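Local atomic coordinates of sortase family protein (Clostridium perfringens, PDB entry 4D70), a protein that probably catalyses the cleavage of sorting signals and transpeptidation as a class D sortase, a cysteine transpeptidase that attaches surface proteins to the bacterial cell envelope. Residues V83-I88 and G107-I112; N100-I105 and I179-L184; E128-T133 and I137-I142; T169-N172 and R177-V180. All blocks are in the same frame, centred on the assembly; numbering follows the deposited sequence. Where two conformers were deposited one is given.

All four contacts reach one curled beta sheet, interaction 1 by bringing helix 81-86 against strand 101-109. Interactions 1 and 4, with centres about 13 Å apart, meet where a sortase active site is expected: H108 ND1 lies 3.4 Å from C170 SG, and H108 CE1 3.7 Å from R177 NE, matching the family's His-Cys-Arg trio. Interaction 2 shares I179 and V180 with interaction 4 and follows the same strand away from that site. Interaction 3, its centre about 10 Å from that of interaction 2, extends the sheet onto strands 137-148 and 128-132, with K183 O 2.8 Å from E141 N in a probable hydrogen bond. Its centre stands about 20 Å from that of interaction 4.

Interaction 1: V83-I88 and G107-I112; sequences VLENNI and GHRNTI
The carboxylate of E85 is stacked on the guanidinium of R109, the two planes only 2° apart, with OE2 above the centre of one guanidinium face. OE2 is 3.8 Å from R109 NH2, a long salt bridge resting on charge alone, since no N-H points at the oxygen. The H108 ring is held at its edge: ND1 donates within the ring plane to N110 O at 2.8 Å. That bond spans the start of the type II' turn R109-I112, where N110 takes a positive phi (52°) that glycine favours and asparagine accepts better than most other residues. R109 runs extended with CG anti to its own nitrogen (chi1 -172°), which lays its methylenes along helix 81-86 at E85; CD comes 3.6 Å from E85 CA, and NE donates to L81 O. L84 adds the apolar share, its CB 4.0 Å from R109 CB. Its methyl CD1 lies 3.2 Å from H108 O, a buried carbonyl with no polar partner in the model. Long and at the surface, the ion pair probably contributes modestly; the bond of R109 NE to the helix backbone and the leucine packing probably help to hold the strand next to H108, the probable catalytic histidine.

Interaction 2: N100-I105 and I179-L184; sequences NGNFSI and IVKAKL
N102 and K181 meet through their nitrogens, N102 ND2 standing 3.4 Å from K181 NZ. Both groups are donors, and no hydrogen bond joins them. The two side chains cross at about a right angle. K181 leaves its strand nearly straight and bends only at the last torsion (chi4 -80°), which swings NZ across to the amide, and N102 reaches out with CG opposite its own nitrogen (chi1 161°).

Partners around them reconcile the two donors. V155 O accepts from both nitrogens; T166 OG1 links the two residues by donating to N102 OD1 and accepting from K181 NZ; N157 O takes a further bond from ND2. An amide with a donor and an acceptor end suits this buried place, and lysine supplies several N-H groups from a long stem.

Water contributes less. One molecule accepts from K181 NZ at 3.3 Å and donates to N102 OD1, also at 3.3 Å, both bonds being weak.

Within segment 100-105, S104 OG donates to N102 O over 3.1 Å, approaching from well above the carbonyl plane. G101, with a phi of 102°, adopts a backbone shape that glycine accepts readily.

The closest CA atoms, those of N102 and K183, are 8.9 Å apart, too far for neighbouring strands. Strand 163-171 is the reason: it pairs in parallel with 101-109 and antiparallel with 176-184, so N102 and K181 reach across it, meeting over T166.

Interaction 3: E128-T133 and I137-I142; sequences EIKITT and IFQYEI
T132 and I137 run alongside each other in the same direction, and their methyls are pressed together, with T132 CG2 only 3.2 Å from I137 CD1. On the same face K130 slants over I137, its CG 3.6 Å from I137 CG2, so the lysine's aliphatic stem covers part of an isoleucine that remains exposed. The other face is more apolar. I129 CD1 meets I142 CG1 at 3.9 Å, the two side chains at about a right angle, while I131 slants across Y140, I131 CG1 being 4.0 Å from Y140 CD1. I131 carries CG1 beside its own nitrogen (chi1 -55°), and this is the branch that reaches the tyrosine. At the turn end, T133 CG2 touches the edge of the F138 ring, 4.1 Å from CE2, and T133 OG1 accepts from the nitrogens of T135 and D136 in the turn.

Beneath these contacts the strands run antiparallel, with 159° between their directions. The hydrogen-bonded pairs I129-Y140 and I131-F138 make two reciprocal bonds each. The hairpin is flanked by strand 60-66 beside 128-132 and by strand 176-184 beside 137-142. I129, I131 and Y140 pack inward onto M165 of strand 163-171, and Y140 OH bonds to G98 N.

Interaction 4: T169-N172 and R177-V180; sequences TCTN and RYIV
R177 reaches back across the hairpin from T169 to C170. Its CB lies 3.8 Å from T169 O. CG leaves beside the backbone nitrogen, and a bend at chi2 (-58°) brings CD back to 3.6 Å from the same oxygen. NE, CZ and NH1 bring the guanidinium over C170: NH1 is 3.4 Å from SG, the sulfur sitting above one face and displaced toward the rim. NH1 also donates to G174 O in the connecting loop, which helps to set the rotation of the flat group. Arginine suits the place because its long stem lets a planar, multiply donating head lie over the thiol while still gripping the loop.

The backbones supply a fixed frame. T169 and Y178 form a hydrogen-bonded antiparallel pair: Y178 N donates to T169 O at 2.8 Å and T169 N to Y178 O at 3.0 Å. On the face away from R177 their side chains run together, and T169 OG1 touches Y178 CB at 3.5 Å. A water donates to Y178 O (2.7 Å) and is hydrogen-bonded to T169 OG1 (2.8 Å), tying threonine to tyrosine at the edge of its ring. T171 CG2 packs against that side chain as well.

C170 N bonds to N113 OD1, and H108 of strand 101-109 touches both C170 and R177. A cysteine near the end of one strand, an arginine on the next and a histidine beside them are typical of the sortase active site; the sequence T166-I167-V168-T169-C170 resembles the family's TLXTC motif, with isoleucine for leucine, and C170, R177 and H108 probably form the catalytic trio.

Interaction 1: V83-I88 and G107-I112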
loop_
_atom_site.group_PDB
_atom_site.type_symbol
_atom_site.label_atom_id
_atom_site.label_comp_id
_atom_site.label_asym_id
_atom_site.label_seq_id
_atom_site.Cartn_x
_atom_site.Cartn_y
_atom_site.Cartn_z
ATOM N N VAL A 83 -1.105 -4.867 -12.726
ATOM C CA VAL A 83 -0.899 -3.689 -11.883
ATOM C C VAL A 83 0.474 -3.765 -11.254
ATOM O O VAL A 83 1.280 -2.839 -11.360
ATOM C CB VAL A 83 -1.989 -3.567 -10.787
ATOM C CG1 VAL A 83 -1.599 -2.486 -9.786
ATOM C CG2 VAL A 83 -3.355 -3.250 -11.431
ATOM N N LEU A 84 0.740 -4.913 -10.635
ATOM C CA LEU A 84 1.942 -5.084 -9.848
ATOM C C LEU A 84 3.230 -5.078 -10.654
ATOM O O LEU A 84 4.286 -4.891 -10.078
ATOM C CB LEU A 84 1.876 -6.355 -9.033
ATOM C CG LEU A 84 0.711 -6.351 -8.033
ATOM C CD1 LEU A 84 0.605 -7.719 -7.416
ATOM C CD2 LEU A 84 0.876 -5.248 -6.989
ATOM N N GLU A 85 3.135 -5.223 -11.969
ATOM C CA GLU A 85 4.299 -5.100 -12.806
ATOM C C GLU A 85 4.861 -3.696 -12.696
ATOM O O GLU A 85 6.074 -3.506 -12.641
ATOM C CB GLU A 85 3.942 -5.414 -14.241
ATOM C CG GLU A 85 5.150 -5.668 -15.125
ATOM C CD GLU A 85 4.754 -6.363 -16.417
ATOM O OE1 GLU A 85 3.721 -5.956 -17.008
ATOM O OE2 GLU A 85 5.468 -7.298 -16.850
ATOM N N ASN A 86 3.979 -2.706 -12.616
ATOM C CA ASN A 86 4.422 -1.312 -12.581
ATOM C C ASN A 86 4.306 -0.574 -11.282
ATOM O O ASN A 86 4.967 0.440 -11.095
ATOM C CB ASN A 86 3.647 -0.573 -13.624
ATOM C CG ASN A 86 4.133 -0.922 -15.001
ATOM O OD1 ASN A 86 5.301 -0.714 -15.306
ATOM N ND2 ASN A 86 3.280 -1.522 -15.800
ATOM N N ASN A 87 3.445 -1.045 -10.394
ATOM C CA ASN A 87 3.209 -0.297 -9.186
ATOM C C ASN A 87 3.035 -1.185 -7.991
ATOM O O ASN A 87 2.733 -2.361 -8.090
ATOM C CB ASN A 87 1.943 0.527 -9.324
ATOM C CG ASN A 87 2.106 1.750 -10.191
ATOM O OD1 ASN A 87 1.431 1.893 -11.222
ATOM N ND2 ASN A 87 2.912 2.658 -9.769
ATOM N N ILE A 88 3.159 -0.555 -6.843
ATOM C CA ILE A 88 2.644 -1.108 -5.598
ATOM C C ILE A 88 1.125 -1.105 -5.742
ATOM O O ILE A 88 0.562 -0.133 -6.215
ATOM C CB ILE A 88 2.991 -0.181 -4.425
ATOM C CG1 ILE A 88 4.490 -0.111 -4.162
ATOM C CG2 ILE A 88 2.278 -0.614 -3.175
ATOM C CD1 ILE A 88 4.809 0.966 -3.145
ATOM N N GLY A 107 3.517 -5.636 -2.695
ATOM C CA GLY A 107 4.759 -5.096 -3.170
ATOM C C GLY A 107 5.630 -6.120 -3.857
ATOM O O GLY A 107 6.841 -6.040 -3.842
ATOM N N HIS A 108 4.982 -7.075 -4.472
ATOM C CA HIS A 108 5.693 -8.098 -5.233
ATOM C C HIS A 108 4.792 -8.532 -6.345
ATOM O O HIS A 108 3.559 -8.367 -6.235
ATOM C CB HIS A 108 5.989 -9.301 -4.342
ATOM C CG HIS A 108 4.754 -10.038 -3.923
ATOM N ND1 HIS A 108 4.407 -11.274 -4.436
ATOM C CD2 HIS A 108 3.815 -9.744 -2.997
ATOM C CE1 HIS A 108 3.297 -11.696 -3.853
ATOM N NE2 HIS A 108 2.926 -10.787 -2.969
ATOM N N ARG A 109 5.404 -9.079 -7.391
ATOM C CA ARG A 109 4.674 -9.703 -8.491
ATOM C C ARG A 109 5.208 -11.121 -8.629
ATOM O O ARG A 109 6.391 -11.314 -8.882
ATOM C CB ARG A 109 4.898 -8.909 -9.774
ATOM C CG ARG A 109 4.028 -9.344 -10.957
ATOM C CD ARG A 109 4.534 -8.658 -12.203
ATOM N NE ARG A 109 3.722 -8.890 -13.391
ATOM C CZ ARG A 109 3.946 -9.815 -14.319
ATOM N NH1 ARG A 109 4.957 -10.663 -14.222
ATOM N NH2 ARG A 109 3.111 -9.910 -15.346
ATOM N N ASN A 110 4.352 -12.101 -8.385
ATOM C CA ASN A 110 4.780 -13.483 -8.265
ATOM C C ASN A 110 5.908 -13.556 -7.254
ATOM O O ASN A 110 5.733 -13.106 -6.141
ATOM C CB ASN A 110 5.178 -14.063 -9.631
ATOM C CG ASN A 110 4.025 -14.071 -10.619
ATOM O OD1 ASN A 110 2.931 -14.481 -10.283
ATOM N ND2 ASN A 110 4.277 -13.653 -11.852
ATOM N N THR A 111 7.068 -14.097 -7.610
ATOM C CA THR A 111 8.165 -14.207 -6.642
ATOM C C THR A 111 9.163 -13.030 -6.667
ATOM O O THR A 111 10.237 -13.130 -6.081
ATOM C CB THR A 111 8.957 -15.527 -6.834
ATOM O OG1 THR A 111 9.614 -15.512 -8.105
ATOM C CG2 THR A 111 8.049 -16.744 -6.715
ATOM N N ILE A 112 8.810 -11.928 -7.312
ATOM C CA ILE A 112 9.732 -10.796 -7.431
ATOM C C ILE A 112 9.202 -9.516 -6.762
ATOM O O ILE A 112 8.178 -8.937 -7.174
ATOM C CB ILE A 112 10.062 -10.531 -8.919
ATOM C CG1 ILE A 112 10.483 -11.846 -9.617
ATOM C CG2 ILE A 112 11.159 -9.484 -9.065
ATOM C CD1 ILE A 112 11.768 -12.490 -9.081
#

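Interaction 2: N100-I105 and I179-L184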
loop_
_atom_site.group_PDB
_atom_site.type_symbol
_atom_site.label_atom_id
_atom_site.label_comp_id
_atom_site.label_asym_id
_atom_site.label_seq_id
_atom_site.Cartn_x
_atom_site.Cartn_y
_atom_site.Cartn_z
ATOM N N ASN A 100 -11.706 1.810 9.042
ATOM C CA ASN A 100 -11.807 0.597 9.824
ATOM C C ASN A 100 -11.411 -0.582 8.944
ATOM O O ASN A 100 -11.732 -0.623 7.763
ATOM C CB ASN A 100 -13.231 0.382 10.283
ATOM C CG ASN A 100 -13.729 1.479 11.179
ATOM O OD1 ASN A 100 -13.023 2.001 12.005
ATOM N ND2 ASN A 100 -14.982 1.767 11.056
ATOM N N GLY A 101 -10.721 -1.559 9.515
ATOM C CA GLY A 101 -10.237 -2.683 8.730
ATOM C C GLY A 101 -8.763 -2.532 8.443
ATOM O O GLY A 101 -8.051 -1.832 9.165
ATOM N N ASN A 102 -8.323 -3.189 7.380
ATOM C CA ASN A 102 -6.896 -3.432 7.190
ATOM C C ASN A 102 -6.576 -3.115 5.749
ATOM O O ASN A 102 -6.759 -3.923 4.879
ATOM C CB ASN A 102 -6.618 -4.870 7.609
ATOM C CG ASN A 102 -5.321 -5.438 7.056
ATOM O OD1 ASN A 102 -4.377 -4.711 6.828
ATOM N ND2 ASN A 102 -5.264 -6.745 6.886
ATOM N N PHE A 103 -6.053 -1.912 5.531
ATOM C CA PHE A 103 -5.646 -1.413 4.222
ATOM C C PHE A 103 -4.401 -2.213 3.807
ATOM O O PHE A 103 -3.338 -2.041 4.408
ATOM C CB PHE A 103 -5.296 0.099 4.372
ATOM C CG PHE A 103 -4.592 0.694 3.188
ATOM C CD1 PHE A 103 -5.172 0.643 1.914
ATOM C CD2 PHE A 103 -3.378 1.341 3.329
ATOM C CE1 PHE A 103 -4.516 1.181 0.826
ATOM C CE2 PHE A 103 -2.711 1.864 2.231
ATOM C CZ PHE A 103 -3.286 1.798 0.979
ATOM N N SER A 104 -4.564 -3.051 2.785
ATOM C CA SER A 104 -3.551 -3.984 2.376
ATOM C C SER A 104 -2.948 -3.716 1.016
ATOM O O SER A 104 -3.637 -3.403 0.046
ATOM C CB SER A 104 -4.110 -5.386 2.353
ATOM O OG SER A 104 -4.537 -5.759 3.635
ATOM N N ILE A 105 -1.627 -3.767 0.970
ATOM C CA ILE A 105 -0.888 -3.444 -0.239
ATOM C C ILE A 105 0.078 -4.532 -0.593
ATOM O O ILE A 105 0.624 -5.235 0.291
ATOM C CB ILE A 105 -0.300 -2.040 -0.225
ATOM C CG1 ILE A 105 0.695 -1.783 0.874
ATOM C CG2 ILE A 105 -1.468 -1.076 -0.035
ATOM C CD1 ILE A 105 1.459 -0.471 0.724
ATOM N N ILE A 179 5.581 -10.002 5.818
ATOM C CA ILE A 179 4.416 -9.211 6.209
ATOM C C ILE A 179 4.798 -8.117 7.197
ATOM O O ILE A 179 5.325 -8.374 8.243
ATOM C CB ILE A 179 3.371 -10.120 6.869
ATOM C CG1 ILE A 179 3.110 -11.408 6.018
ATOM C CG2 ILE A 179 2.085 -9.358 7.131
ATOM C CD1 ILE A 179 2.668 -11.143 4.599
ATOM N N VAL A 180 4.403 -6.891 6.896
ATOM C CA VAL A 180 4.536 -5.760 7.785
ATOM C C VAL A 180 3.127 -5.257 8.067
ATOM O O VAL A 180 2.409 -4.915 7.125
ATOM C CB VAL A 180 5.372 -4.674 7.106
ATOM C CG1 VAL A 180 5.485 -3.454 7.994
ATOM C CG2 VAL A 180 6.794 -5.170 6.828
ATOM N N LYS A 181 2.776 -5.179 9.341
ATOM C CA LYS A 181 1.509 -4.620 9.783
ATOM C C LYS A 181 1.746 -3.401 10.642
ATOM O O LYS A 181 2.768 -3.314 11.378
ATOM C CB LYS A 181 0.693 -5.668 10.558
ATOM C CG LYS A 181 0.185 -6.799 9.579
ATOM C CD LYS A 181 -0.804 -7.742 10.270
ATOM C CE LYS A 181 -1.524 -8.697 9.304
ATOM N NZ LYS A 181 -2.665 -8.029 8.607
ATOM N N ALA A 182 0.793 -2.485 10.594
ATOM C CA ALA A 182 0.947 -1.202 11.233
ATOM C C ALA A 182 -0.471 -0.739 11.631
ATOM O O ALA A 182 -1.467 -1.069 10.968
ATOM C CB ALA A 182 1.600 -0.231 10.274
ATOM N N LYS A 183 -0.535 -0.005 12.733
ATOM C CA LYS A 183 -1.774 0.517 13.255
ATOM C C LYS A 183 -1.833 2.035 13.071
ATOM O O LYS A 183 -0.817 2.719 13.177
ATOM C CB LYS A 183 -1.892 0.204 14.751
ATOM C CG LYS A 183 -0.738 0.822 15.564
ATOM C CD LYS A 183 -0.801 0.661 17.104
ATOM C CE LYS A 183 0.302 1.531 17.763
ATOM N NZ LYS A 183 0.360 1.341 19.240
ATOM N N LEU A 184 -3.013 2.544 12.817
ATOM C CA LEU A 184 -3.179 3.978 12.609
ATOM C C LEU A 184 -2.898 4.729 13.899
ATOM O O LEU A 184 -3.389 4.356 14.960
ATOM C CB LEU A 184 -4.590 4.293 12.144
ATOM C CG LEU A 184 -4.863 5.746 11.701
ATOM C CD1 LEU A 184 -4.176 6.079 10.389
ATOM C CD2 LEU A 184 -6.353 6.013 11.535
HETATM O O HOH W 1 -2.886 -4.940 9.796
#

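Interaction 3: E128-T133 and I137-I142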
loop_
_atom_site.group_PDB
_atom_site.type_symbol
_atom_site.label_atom_id
_atom_site.label_comp_id
_atom_site.label_asym_id
_atom_site.label_seq_id
_atom_site.Cartn_x
_atom_site.Cartn_y
_atom_site.Cartn_z
ATOM N N GLU A 128 7.396 4.518 11.114
ATOM C CA GLU A 128 6.171 5.105 10.582
ATOM C C GLU A 128 6.015 4.923 9.057
ATOM O O GLU A 128 7.002 4.984 8.311
ATOM C CB GLU A 128 6.170 6.617 10.879
ATOM C CG GLU A 128 4.825 7.212 11.221
ATOM C CD GLU A 128 4.954 8.612 11.860
ATOM O OE1 GLU A 128 5.328 8.746 13.035
ATOM O OE2 GLU A 128 4.732 9.593 11.168
ATOM N N ILE A 129 4.751 4.752 8.636
ATOM C CA ILE A 129 4.343 4.692 7.263
ATOM C C ILE A 129 3.259 5.753 7.083
ATOM O O ILE A 129 2.190 5.693 7.691
ATOM C CB ILE A 129 3.762 3.318 6.839
ATOM C CG1 ILE A 129 4.832 2.180 6.991
ATOM C CG2 ILE A 129 3.274 3.334 5.412
ATOM C CD1 ILE A 129 4.169 0.822 7.073
ATOM N N LYS A 130 3.534 6.691 6.219
ATOM C CA LYS A 130 2.603 7.779 5.926
ATOM C C LYS A 130 1.846 7.543 4.619
ATOM O O LYS A 130 2.429 7.318 3.589
ATOM C CB LYS A 130 3.368 9.114 5.875
ATOM C CG LYS A 130 2.490 10.349 5.581
ATOM C CD LYS A 130 3.338 11.534 5.126
ATOM C CE LYS A 130 4.172 12.122 6.225
ATOM N NZ LYS A 130 5.091 13.107 5.587
ATOM N N ILE A 131 0.532 7.615 4.693
ATOM C CA ILE A 131 -0.352 7.342 3.579
ATOM C C ILE A 131 -1.213 8.580 3.375
ATOM O O ILE A 131 -1.938 9.001 4.277
ATOM C CB ILE A 131 -1.256 6.143 3.791
ATOM C CG1 ILE A 131 -0.417 4.900 4.142
ATOM C CG2 ILE A 131 -2.105 5.891 2.531
ATOM C CD1 ILE A 131 0.462 4.342 3.026
ATOM N N THR A 132 -1.089 9.163 2.179
ATOM C CA THR A 132 -1.793 10.436 1.836
ATOM C C THR A 132 -2.788 10.196 0.761
ATOM O O THR A 132 -2.428 9.771 -0.361
ATOM C CB THR A 132 -0.755 11.446 1.346
ATOM O OG1 THR A 132 0.229 11.561 2.363
ATOM C CG2 THR A 132 -1.375 12.784 1.106
ATOM N N THR A 133 -4.065 10.389 1.090
ATOM C CA THR A 133 -5.090 10.289 0.091
ATOM C C THR A 133 -5.355 11.717 -0.467
ATOM O O THR A 133 -4.697 12.666 -0.080
ATOM C CB THR A 133 -6.424 9.783 0.669
ATOM O OG1 THR A 133 -6.892 10.701 1.659
ATOM C CG2 THR A 133 -6.231 8.407 1.336
ATOM N N ILE A 137 -4.010 12.889 5.486
ATOM C CA ILE A 137 -2.706 12.267 5.751
ATOM C C ILE A 137 -2.937 11.312 6.905
ATOM O O ILE A 137 -3.410 11.728 7.970
ATOM C CB ILE A 137 -1.632 13.252 6.280
ATOM C CG1 ILE A 137 -1.538 14.531 5.452
ATOM C CG2 ILE A 137 -0.282 12.551 6.460
ATOM C CD1 ILE A 137 -1.540 14.279 3.986
ATOM N N PHE A 138 -2.636 10.034 6.678
ATOM C CA PHE A 138 -2.765 8.996 7.714
ATOM C C PHE A 138 -1.391 8.483 8.125
ATOM O O PHE A 138 -0.579 8.131 7.266
ATOM C CB PHE A 138 -3.621 7.847 7.186
ATOM C CG PHE A 138 -5.038 8.251 6.908
ATOM C CD1 PHE A 138 -5.885 8.593 7.975
ATOM C CD2 PHE A 138 -5.529 8.312 5.595
ATOM C CE1 PHE A 138 -7.180 9.007 7.729
ATOM C CE2 PHE A 138 -6.847 8.659 5.363
ATOM C CZ PHE A 138 -7.672 9.011 6.432
ATOM N N GLN A 139 -1.130 8.457 9.426
ATOM C CA GLN A 139 0.133 7.967 9.922
ATOM C C GLN A 139 -0.066 6.618 10.559
ATOM O O GLN A 139 -0.830 6.504 11.487
ATOM C CB GLN A 139 0.665 8.899 10.995
ATOM C CG GLN A 139 0.956 10.283 10.456
ATOM C CD GLN A 139 2.170 10.263 9.570
ATOM O OE1 GLN A 139 2.838 9.245 9.435
ATOM N NE2 GLN A 139 2.480 11.395 8.980
ATOM N N TYR A 140 0.590 5.601 10.031
ATOM C CA TYR A 140 0.540 4.251 10.626
ATOM C C TYR A 140 1.883 3.891 11.246
ATOM O O TYR A 140 2.984 4.298 10.760
ATOM C CB TYR A 140 0.173 3.207 9.560
ATOM C CG TYR A 140 -1.208 3.252 9.001
ATOM C CD1 TYR A 140 -1.487 4.007 7.900
ATOM C CD2 TYR A 140 -2.208 2.421 9.478
ATOM C CE1 TYR A 140 -2.742 3.989 7.309
ATOM C CE2 TYR A 140 -3.460 2.391 8.914
ATOM C CZ TYR A 140 -3.723 3.170 7.811
ATOM O OH TYR A 140 -4.959 3.193 7.262
ATOM N N GLU A 141 1.812 3.185 12.351
ATOM C CA GLU A 141 2.980 2.760 13.072
ATOM C C GLU A 141 3.074 1.222 13.064
ATOM O O GLU A 141 2.192 0.543 13.557
ATOM C CB GLU A 141 2.927 3.199 14.536
ATOM C CG GLU A 141 4.232 2.902 15.251
ATOM C CD GLU A 141 4.185 3.330 16.768
ATOM O OE1 GLU A 141 3.126 3.753 17.206
ATOM O OE2 GLU A 141 5.184 3.256 17.525
ATOM N N ILE A 142 4.201 0.715 12.592
ATOM C CA ILE A 142 4.453 -0.706 12.522
ATOM C C ILE A 142 4.461 -1.356 13.851
ATOM O O ILE A 142 5.137 -0.894 14.853
ATOM C CB ILE A 142 5.804 -0.992 11.786
ATOM C CG1 ILE A 142 5.770 -0.414 10.376
ATOM C CG2 ILE A 142 6.158 -2.479 11.788
ATOM C CD1 ILE A 142 7.134 -0.620 9.661
#

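Interaction 4: T169-N172 and R177-V180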
loop_
_atom_site.group_PDB
_atom_site.type_symbol
_atom_site.label_atom_id
_atom_site.label_comp_id
_atom_site.label_asym_id
_atom_site.label_seq_id
_atom_site.Cartn_x
_atom_site.Cartn_y
_atom_site.Cartn_z
ATOM N N THR A 169 5.203 -8.579 0.826
ATOM C CA THR A 169 6.295 -8.783 -0.139
ATOM C C THR A 169 6.746 -10.217 -0.007
ATOM O O THR A 169 6.160 -10.985 0.749
ATOM C CB THR A 169 7.489 -7.831 0.124
ATOM O OG1 THR A 169 7.952 -7.941 1.496
ATOM C CG2 THR A 169 7.125 -6.416 -0.128
ATOM N N CYS A 170 7.792 -10.612 -0.745
ATOM C CA CYS A 170 8.353 -11.954 -0.667
ATOM C C CYS A 170 9.652 -11.998 0.129
ATOM O O CYS A 170 10.379 -11.027 0.217
ATOM C CB CYS A 170 8.677 -12.491 -2.109
ATOM S SG CYS A 170 7.202 -12.572 -3.112
ATOM N N THR A 171 9.979 -13.177 0.601
ATOM C CA THR A 171 11.255 -13.428 1.208
ATOM C C THR A 171 11.627 -14.899 1.032
ATOM O O THR A 171 10.849 -15.702 0.503
ATOM C CB THR A 171 11.267 -12.984 2.689
ATOM O OG1 THR A 171 12.608 -13.025 3.178
ATOM C CG2 THR A 171 10.367 -13.881 3.564
ATOM N N ASN A 172 12.847 -15.201 1.398
ATOM C CA ASN A 172 13.378 -16.543 1.312
ATOM C C ASN A 172 13.317 -17.051 -0.152
ATOM O O ASN A 172 12.665 -18.057 -0.461
ATOM C CB ASN A 172 12.628 -17.464 2.240
ATOM C CG ASN A 172 13.268 -18.846 2.339
ATOM O OD1 ASN A 172 14.452 -19.013 2.065
ATOM N ND2 ASN A 172 12.478 -19.847 2.719
ATOM N N ARG A 177 6.328 -15.260 2.327
ATOM C CA ARG A 177 5.808 -13.899 2.306
ATOM C C ARG A 177 6.255 -13.152 3.516
ATOM O O ARG A 177 6.184 -13.669 4.628
ATOM C CB ARG A 177 4.278 -13.884 2.207
ATOM C CG ARG A 177 3.762 -14.539 0.908
ATOM C CD ARG A 177 4.310 -13.859 -0.327
ATOM N NE ARG A 177 3.970 -14.550 -1.593
ATOM C CZ ARG A 177 4.797 -15.318 -2.310
ATOM N NH1 ARG A 177 6.047 -15.591 -1.917
ATOM N NH2 ARG A 177 4.366 -15.837 -3.442
ATOM N N TYR A 178 6.705 -11.934 3.310
ATOM C CA TYR A 178 7.184 -11.091 4.396
ATOM C C TYR A 178 6.062 -10.072 4.600
ATOM O O TYR A 178 5.620 -9.390 3.647
ATOM C CB TYR A 178 8.471 -10.404 3.966
ATOM C CG TYR A 178 9.193 -9.654 5.070
ATOM C CD1 TYR A 178 10.134 -10.295 5.851
ATOM C CD2 TYR A 178 8.995 -8.306 5.271
ATOM C CE1 TYR A 178 10.826 -9.613 6.838
ATOM C CE2 TYR A 178 9.678 -7.607 6.296
ATOM C CZ TYR A 178 10.592 -8.248 7.031
ATOM O OH TYR A 178 11.265 -7.568 8.011
ATOM N N ILE A 179 5.581 -10.002 5.818
ATOM C CA ILE A 179 4.416 -9.211 6.209
ATOM C C ILE A 179 4.798 -8.117 7.197
ATOM O O ILE A 179 5.325 -8.374 8.243
ATOM C CB ILE A 179 3.371 -10.120 6.869
ATOM C CG1 ILE A 179 3.110 -11.408 6.018
ATOM C CG2 ILE A 179 2.085 -9.358 7.131
ATOM C CD1 ILE A 179 2.668 -11.143 4.599
ATOM N N VAL A 180 4.403 -6.891 6.896
ATOM C CA VAL A 180 4.536 -5.760 7.785
ATOM C C VAL A 180 3.127 -5.257 8.067
ATOM O O VAL A 180 2.409 -4.915 7.125
ATOM C CB VAL A 180 5.372 -4.674 7.106
ATOM C CG1 VAL A 180 5.485 -3.454 7.994
ATOM C CG2 VAL A 180 6.794 -5.170 6.828
HETATM O O HOH W 2 6.388 -6.774 3.517
#